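Local structure of AvrA (Salmonella typhimurium, 6BE0) at residues Leu43-Ile54 against His289-Leu300. The protein probably acetylates serine and threonine residues of target proteins with acetyl-CoA, as a YopJ-family bacterial effector that binds inositol hexakisphosphate. Residues are numbered along the deposited sequence; the frame is centred on the assembly and turned at random.
Sequences LTRIVERLESEI and HKKRIAEYKSLL. Unlike the reference sequence in segment 43-54: Arg45 (reference Cys). With IHP (inositol hexakisphosphate), chain B.
Tyr296 pushes into a hole made by Leu43, Ile46, Val47 and Leu50, and it can be followed outward. Its CB lies 3.8 Å from Val47 CG2. At the ring, CG is near Leu43 CD1, and CD2 is pressed between two methyls, Leu50 CD1 at 3.6 Å and Leu43 CD1 slightly farther off. CE2 then meets Ile46 CG2, which arrives at the ring edge near its plane, at 3.9 Å. The OH continues beyond this helix pair to a hydrogen bond with Asp68 on helix 65-82. One ring face carries Arg292 CG from the preceding turn, offset toward the rim; the Arg292 guanidinium forms salt bridges with Glu185 and Asp68.

This is antiparallel knobs-into-holes packing: the axes of 43-54 and 289-300 come within 10.0 Å at their closest, with their N-to-C directions at 157°, and it joins the first helix of the model, 40-55, to the last, 287-300. Val47 and Ile293 are the other knobs. With CG1 beside its backbone N (chi1 -63°) and the chain extended, Ile293 carries CD1 out to Ile54 CD1, 3.5 Å away, and to Glu51 CG. The extended Lys297 crosses Val47 at about a right angle, its CE against Val47 CG1, and its NZ makes a 3.0 Å salt bridge to Glu51 OE2 on the syn side, 31° out of the carboxylate plane. On the same helix, Lys291, which takes no part in the pairing, donates hydrogen bonds through NZ to O23 and O32 of inositol hexakisphosphate.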
loop_
_atom_site.group_PDB
_atom_site.type_symbol
_atom_site.label_atom_id
_atom_site.label_comp_id
_atom_site.label_asym_id
_atom_site.label_seq_id
_atom_site.Cartn_x
_atom_site.Cartn_y
_atom_site.Cartn_z
ATOM N N LEU A 43 2.630 -22.943 -7.089
ATOM C CA LEU A 43 2.599 -21.990 -5.985
ATOM C C LEU A 43 3.188 -22.599 -4.720
ATOM O O LEU A 43 3.856 -21.917 -3.947
ATOM C CB LEU A 43 1.169 -21.514 -5.712
ATOM C CG LEU A 43 1.010 -20.562 -4.522
ATOM C CD1 LEU A 43 1.870 -19.317 -4.696
ATOM C CD2 LEU A 43 -0.450 -20.180 -4.328
ATOM N N THR A 44 2.935 -23.887 -4.510
ATOM C CA THR A 44 3.431 -24.572 -3.322
ATOM C C THR A 44 4.955 -24.607 -3.330
ATOM O O THR A 44 5.597 -24.366 -2.305
ATOM C CB THR A 44 2.885 -26.009 -3.223
ATOM O OG1 THR A 44 1.455 -25.989 -3.329
ATOM C CG2 THR A 44 3.283 -26.644 -1.898
ATOM N N ARG A 45 5.527 -24.909 -4.492
ATOM C CA ARG A 45 6.977 -24.894 -4.654
ATOM C C ARG A 45 7.527 -23.496 -4.385
ATOM O O ARG A 45 8.579 -23.341 -3.764
ATOM C CB ARG A 45 7.369 -25.357 -6.060
ATOM C CG ARG A 45 6.974 -26.794 -6.373
ATOM C CD ARG A 45 7.630 -27.303 -7.653
ATOM N NE ARG A 45 7.041 -26.728 -8.863
ATOM C CZ ARG A 45 6.075 -27.298 -9.582
ATOM N NH1 ARG A 45 5.562 -28.470 -9.227
ATOM N NH2 ARG A 45 5.617 -26.690 -10.668
ATOM N N ILE A 46 6.802 -22.482 -4.850
ATOM C CA ILE A 46 7.211 -21.091 -4.670
ATOM C C ILE A 46 7.287 -20.725 -3.189
ATOM O O ILE A 46 8.267 -20.127 -2.741
ATOM C CB ILE A 46 6.243 -20.126 -5.400
ATOM C CG1 ILE A 46 6.465 -20.211 -6.911
ATOM C CG2 ILE A 46 6.439 -18.680 -4.934
ATOM C CD1 ILE A 46 5.384 -19.544 -7.738
ATOM N N VAL A 47 6.253 -21.084 -2.433
ATOM C CA VAL A 47 6.200 -20.770 -1.008
ATOM C C VAL A 47 7.433 -21.302 -0.283
ATOM O O VAL A 47 8.004 -20.618 0.567
ATOM C CB VAL A 47 4.926 -21.352 -0.349
ATOM C CG1 VAL A 47 5.000 -21.262 1.178
ATOM C CG2 VAL A 47 3.689 -20.630 -0.857
ATOM N N GLU A 48 7.843 -22.520 -0.623
ATOM C CA GLU A 48 9.004 -23.131 0.012
ATOM C C GLU A 48 10.270 -22.341 -0.305
ATOM O O GLU A 48 11.120 -22.148 0.566
ATOM C CB GLU A 48 9.162 -24.587 -0.435
ATOM C CG GLU A 48 10.237 -25.362 0.329
ATOM C CD GLU A 48 11.649 -25.077 -0.159
ATOM O OE1 GLU A 48 11.833 -24.841 -1.372
ATOM O OE2 GLU A 48 12.578 -25.091 0.676
ATOM N N ARG A 49 10.395 -21.883 -1.547
ATOM C CA ARG A 49 11.555 -21.095 -1.950
ATOM C C ARG A 49 11.617 -19.784 -1.173
ATOM O O ARG A 49 12.693 -19.356 -0.761
ATOM C CB ARG A 49 11.532 -20.811 -3.454
ATOM C CG ARG A 49 11.747 -22.042 -4.324
ATOM C CD ARG A 49 12.140 -21.673 -5.751
ATOM N NE ARG A 49 11.166 -20.791 -6.393
ATOM C CZ ARG A 49 11.246 -19.461 -6.420
ATOM N NH1 ARG A 49 12.259 -18.828 -5.842
ATOM N NH2 ARG A 49 10.302 -18.759 -7.034
ATOM N N LEU A 50 10.463 -19.154 -0.973
ATOM C CA LEU A 50 10.396 -17.891 -0.240
ATOM C C LEU A 50 10.907 -18.053 1.186
ATOM O O LEU A 50 11.679 -17.230 1.676
ATOM C CB LEU A 50 8.963 -17.353 -0.211
ATOM C CG LEU A 50 8.332 -16.967 -1.550
ATOM C CD1 LEU A 50 6.921 -16.448 -1.330
ATOM C CD2 LEU A 50 9.172 -15.933 -2.276
ATOM N N GLU A 51 10.469 -19.117 1.848
ATOM C CA GLU A 51 10.881 -19.385 3.219
ATOM C C GLU A 51 12.360 -19.743 3.275
ATOM O O GLU A 51 13.084 -19.290 4.160
ATOM C CB GLU A 51 10.034 -20.510 3.815
ATOM C CG GLU A 51 8.573 -20.132 4.003
ATOM C CD GLU A 51 7.713 -21.305 4.418
ATOM O OE1 GLU A 51 7.849 -22.386 3.809
ATOM O OE2 GLU A 51 6.905 -21.146 5.357
ATOM N N SER A 52 12.802 -20.554 2.320
ATOM C CA SER A 52 14.205 -20.943 2.227
ATOM C C SER A 52 15.099 -19.725 2.026
ATOM O O SER A 52 16.148 -19.597 2.662
ATOM C CB SER A 52 14.406 -21.935 1.080
ATOM O OG SER A 52 15.774 -22.265 0.929
ATOM N N GLU A 53 14.673 -18.833 1.139
ATOM C CA GLU A 53 15.450 -17.648 0.796
ATOM C C GLU A 53 15.576 -16.687 1.977
ATOM O O GLU A 53 16.522 -15.901 2.047
ATOM C CB GLU A 53 14.815 -16.939 -0.400
ATOM C CG GLU A 53 15.017 -17.681 -1.715
ATOM C CD GLU A 53 13.994 -17.308 -2.771
ATOM O OE1 GLU A 53 13.252 -16.325 -2.569
ATOM O OE2 GLU A 53 13.929 -18.004 -3.805
ATOM N N ILE A 54 14.625 -16.755 2.902
ATOM C CA ILE A 54 14.693 -15.963 4.126
ATOM C C ILE A 54 15.753 -16.530 5.065
ATOM O O ILE A 54 16.502 -15.784 5.692
ATOM C CB ILE A 54 13.324 -15.916 4.846
ATOM C CG1 ILE A 54 12.369 -14.991 4.089
ATOM C CG2 ILE A 54 13.472 -15.430 6.292
ATOM C CD1 ILE A 54 10.935 -15.024 4.585
ATOM N N HIS A 289 8.202 -9.561 3.607
ATOM C CA HIS A 289 8.541 -10.829 2.972
ATOM C C HIS A 289 7.761 -11.977 3.607
ATOM O O HIS A 289 7.356 -12.916 2.922
ATOM C CB HIS A 289 10.044 -11.095 3.061
ATOM C CG HIS A 289 10.862 -10.241 2.144
ATOM N ND1 HIS A 289 11.151 -8.920 2.414
ATOM C CD2 HIS A 289 11.446 -10.517 0.954
ATOM C CE1 HIS A 289 11.882 -8.423 1.432
ATOM N NE2 HIS A 289 12.073 -9.370 0.533
ATOM N N LYS A 290 7.551 -11.896 4.916
ATOM C CA LYS A 290 6.744 -12.887 5.616
ATOM C C LYS A 290 5.273 -12.734 5.241
ATOM O O LYS A 290 4.542 -13.721 5.170
ATOM C CB LYS A 290 6.922 -12.766 7.132
ATOM C CG LYS A 290 8.272 -13.267 7.634
ATOM C CD LYS A 290 8.521 -12.908 9.094
ATOM C CE LYS A 290 7.625 -13.697 10.038
ATOM N NZ LYS A 290 7.898 -13.365 11.467
ATOM N N LYS A 291 4.841 -11.500 4.992
ATOM C CA LYS A 291 3.452 -11.251 4.617
ATOM C C LYS A 291 3.140 -11.862 3.253
ATOM O O LYS A 291 2.042 -12.375 3.036
ATOM C CB LYS A 291 3.145 -9.751 4.597
ATOM C CG LYS A 291 1.665 -9.423 4.378
ATOM C CD LYS A 291 0.791 -9.965 5.505
ATOM C CE LYS A 291 -0.685 -9.662 5.287
ATOM N NZ LYS A 291 -0.980 -8.207 5.329
ATOM N N ARG A 292 4.103 -11.801 2.338
ATOM C CA ARG A 292 3.952 -12.433 1.032
ATOM C C ARG A 292 3.668 -13.920 1.207
ATOM O O ARG A 292 2.798 -14.481 0.539
ATOM C CB ARG A 292 5.206 -12.239 0.172
ATOM C CG ARG A 292 5.151 -12.990 -1.157
ATOM C CD ARG A 292 6.409 -12.810 -1.991
ATOM N NE ARG A 292 6.576 -11.435 -2.462
ATOM C CZ ARG A 292 7.439 -10.554 -1.962
ATOM N NH1 ARG A 292 8.247 -10.876 -0.957
ATOM N NH2 ARG A 292 7.498 -9.334 -2.476
ATOM N N ILE A 293 4.414 -14.549 2.110
ATOM C CA ILE A 293 4.270 -15.976 2.370
ATOM C C ILE A 293 2.884 -16.284 2.930
ATOM O O ILE A 293 2.244 -17.254 2.524
ATOM C CB ILE A 293 5.358 -16.475 3.347
ATOM C CG1 ILE A 293 6.742 -16.300 2.711
ATOM C CG2 ILE A 293 5.123 -17.939 3.721
ATOM C CD1 ILE A 293 7.898 -16.587 3.643
ATOM N N ALA A 294 2.426 -15.456 3.861
ATOM C CA ALA A 294 1.094 -15.611 4.431
ATOM C C ALA A 294 0.035 -15.506 3.341
ATOM O O ALA A 294 -0.865 -16.342 3.248
ATOM C CB ALA A 294 0.849 -14.565 5.506
ATOM N N GLU A 295 0.161 -14.471 2.518
ATOM C CA GLU A 295 -0.772 -14.222 1.428
ATOM C C GLU A 295 -0.831 -15.395 0.451
ATOM O O GLU A 295 -1.912 -15.810 0.035
ATOM C CB GLU A 295 -0.381 -12.941 0.693
ATOM C CG GLU A 295 -0.685 -11.664 1.466
ATOM C CD GLU A 295 -2.137 -11.233 1.348
ATOM O OE1 GLU A 295 -2.987 -12.071 0.976
ATOM O OE2 GLU A 295 -2.427 -10.051 1.620
ATOM N N TYR A 296 0.333 -15.929 0.092
ATOM C CA TYR A 296 0.399 -17.066 -0.823
ATOM C C TYR A 296 -0.217 -18.315 -0.198
ATOM O O TYR A 296 -0.980 -19.032 -0.847
ATOM C CB TYR A 296 1.846 -17.361 -1.228
ATOM C CG TYR A 296 2.467 -16.361 -2.184
ATOM C CD1 TYR A 296 1.871 -15.132 -2.436
ATOM C CD2 TYR A 296 3.651 -16.658 -2.844
ATOM C CE1 TYR A 296 2.443 -14.226 -3.311
ATOM C CE2 TYR A 296 4.229 -15.759 -3.720
ATOM C CZ TYR A 296 3.622 -14.547 -3.950
ATOM O OH TYR A 296 4.201 -13.656 -4.823
ATOM N N LYS A 297 0.126 -18.576 1.060
ATOM C CA LYS A 297 -0.362 -19.763 1.753
ATOM C C LYS A 297 -1.884 -19.764 1.859
ATOM O O LYS A 297 -2.513 -20.821 1.832
ATOM C CB LYS A 297 0.253 -19.863 3.150
ATOM C CG LYS A 297 1.676 -20.404 3.171
ATOM C CD LYS A 297 2.172 -20.585 4.596
ATOM C CE LYS A 297 3.570 -21.173 4.640
ATOM N NZ LYS A 297 4.024 -21.399 6.039
ATOM N N SER A 298 -2.472 -18.578 1.976
ATOM C CA SER A 298 -3.922 -18.455 2.093
ATOM C C SER A 298 -4.623 -18.946 0.830
ATOM O O SER A 298 -5.735 -19.470 0.894
ATOM C CB SER A 298 -4.319 -17.004 2.377
ATOM O OG SER A 298 -3.783 -16.558 3.609
ATOM N N LEU A 299 -3.973 -18.776 -0.318
ATOM C CA LEU A 299 -4.531 -19.238 -1.584
ATOM C C LEU A 299 -4.563 -20.762 -1.641
ATOM O O LEU A 299 -5.403 -21.350 -2.323
ATOM C CB LEU A 299 -3.726 -18.687 -2.764
ATOM C CG LEU A 299 -3.755 -17.169 -2.960
ATOM C CD1 LEU A 299 -2.764 -16.757 -4.037
ATOM C CD2 LEU A 299 -5.156 -16.689 -3.315
ATOM N N LEU A 300 -3.645 -21.396 -0.918
ATOM C CA LEU A 300 -3.569 -22.851 -0.879
ATOM C C LEU A 300 -4.600 -23.442 0.080
ATOM O O LEU A 300 -5.064 -24.564 -0.120
ATOM C CB LEU A 300 -2.165 -23.302 -0.473
ATOM C CG LEU A 300 -1.035 -22.840 -1.397
ATOM C CD1 LEU A 300 0.322 -23.224 -0.827
ATOM C CD2 LEU A 300 -1.210 -23.417 -2.792
HETATM C C1 IHP B . -5.041 -9.094 10.329
HETATM C C2 IHP B . -4.041 -8.736 9.237
HETATM C C3 IHP B . -2.612 -8.860 9.739
HETATM C C4 IHP B . -2.364 -10.234 10.324
HETATM C C5 IHP B . -3.271 -10.419 11.527
HETATM C C6 IHP B . -4.730 -10.377 11.097
HETATM O O11 IHP B . -6.328 -9.175 9.741
HETATM P P1 IHP B . -7.328 -7.950 9.953
HETATM O O21 IHP B . -8.091 -7.697 8.672
HETATM O O31 IHP B . -6.569 -6.692 10.317
HETATM O O41 IHP B . -8.298 -8.290 11.054
HETATM O O12 IHP B . -4.248 -9.573 8.077
HETATM P P2 IHP B . -4.694 -8.925 6.703
HETATM O O22 IHP B . -5.912 -8.054 6.893
HETATM O O32 IHP B . -3.586 -8.073 6.131
HETATM O O42 IHP B . -5.032 -10.023 5.718
HETATM O O13 IHP B . -1.699 -8.588 8.675
HETATM P P3 IHP B . -0.828 -7.254 8.719
HETATM O O23 IHP B . -0.713 -6.676 7.330
HETATM O O33 IHP B . -1.457 -6.223 9.627
HETATM O O43 IHP B . 0.555 -7.574 9.224
HETATM O O14 IHP B . -0.971 -10.411 10.644
HETATM P P4 IHP B . -0.213 -9.669 11.859
HETATM O O24 IHP B . 1.119 -9.147 11.369
HETATM O O34 IHP B . -1.016 -8.511 12.405
HETATM O O44 IHP B . 0.059 -10.654 12.962
HETATM O O15 IHP B . -2.999 -11.641 12.214
HETATM P P5 IHP B . -3.225 -11.701 13.781
HETATM O O25 IHP B . -4.083 -10.537 14.227
HETATM O O35 IHP B . -3.915 -12.996 14.129
HETATM O O45 IHP B . -1.906 -11.637 14.511
HETATM O O16 IHP B . -5.050 -11.528 10.317
HETATM P P6 IHP B . -6.314 -12.372 10.686
HETATM O O26 IHP B . -6.291 -13.676 9.932
HETATM O O36 IHP B . -6.332 -12.653 12.166
HETATM O O46 IHP B . -7.570 -11.624 10.309
#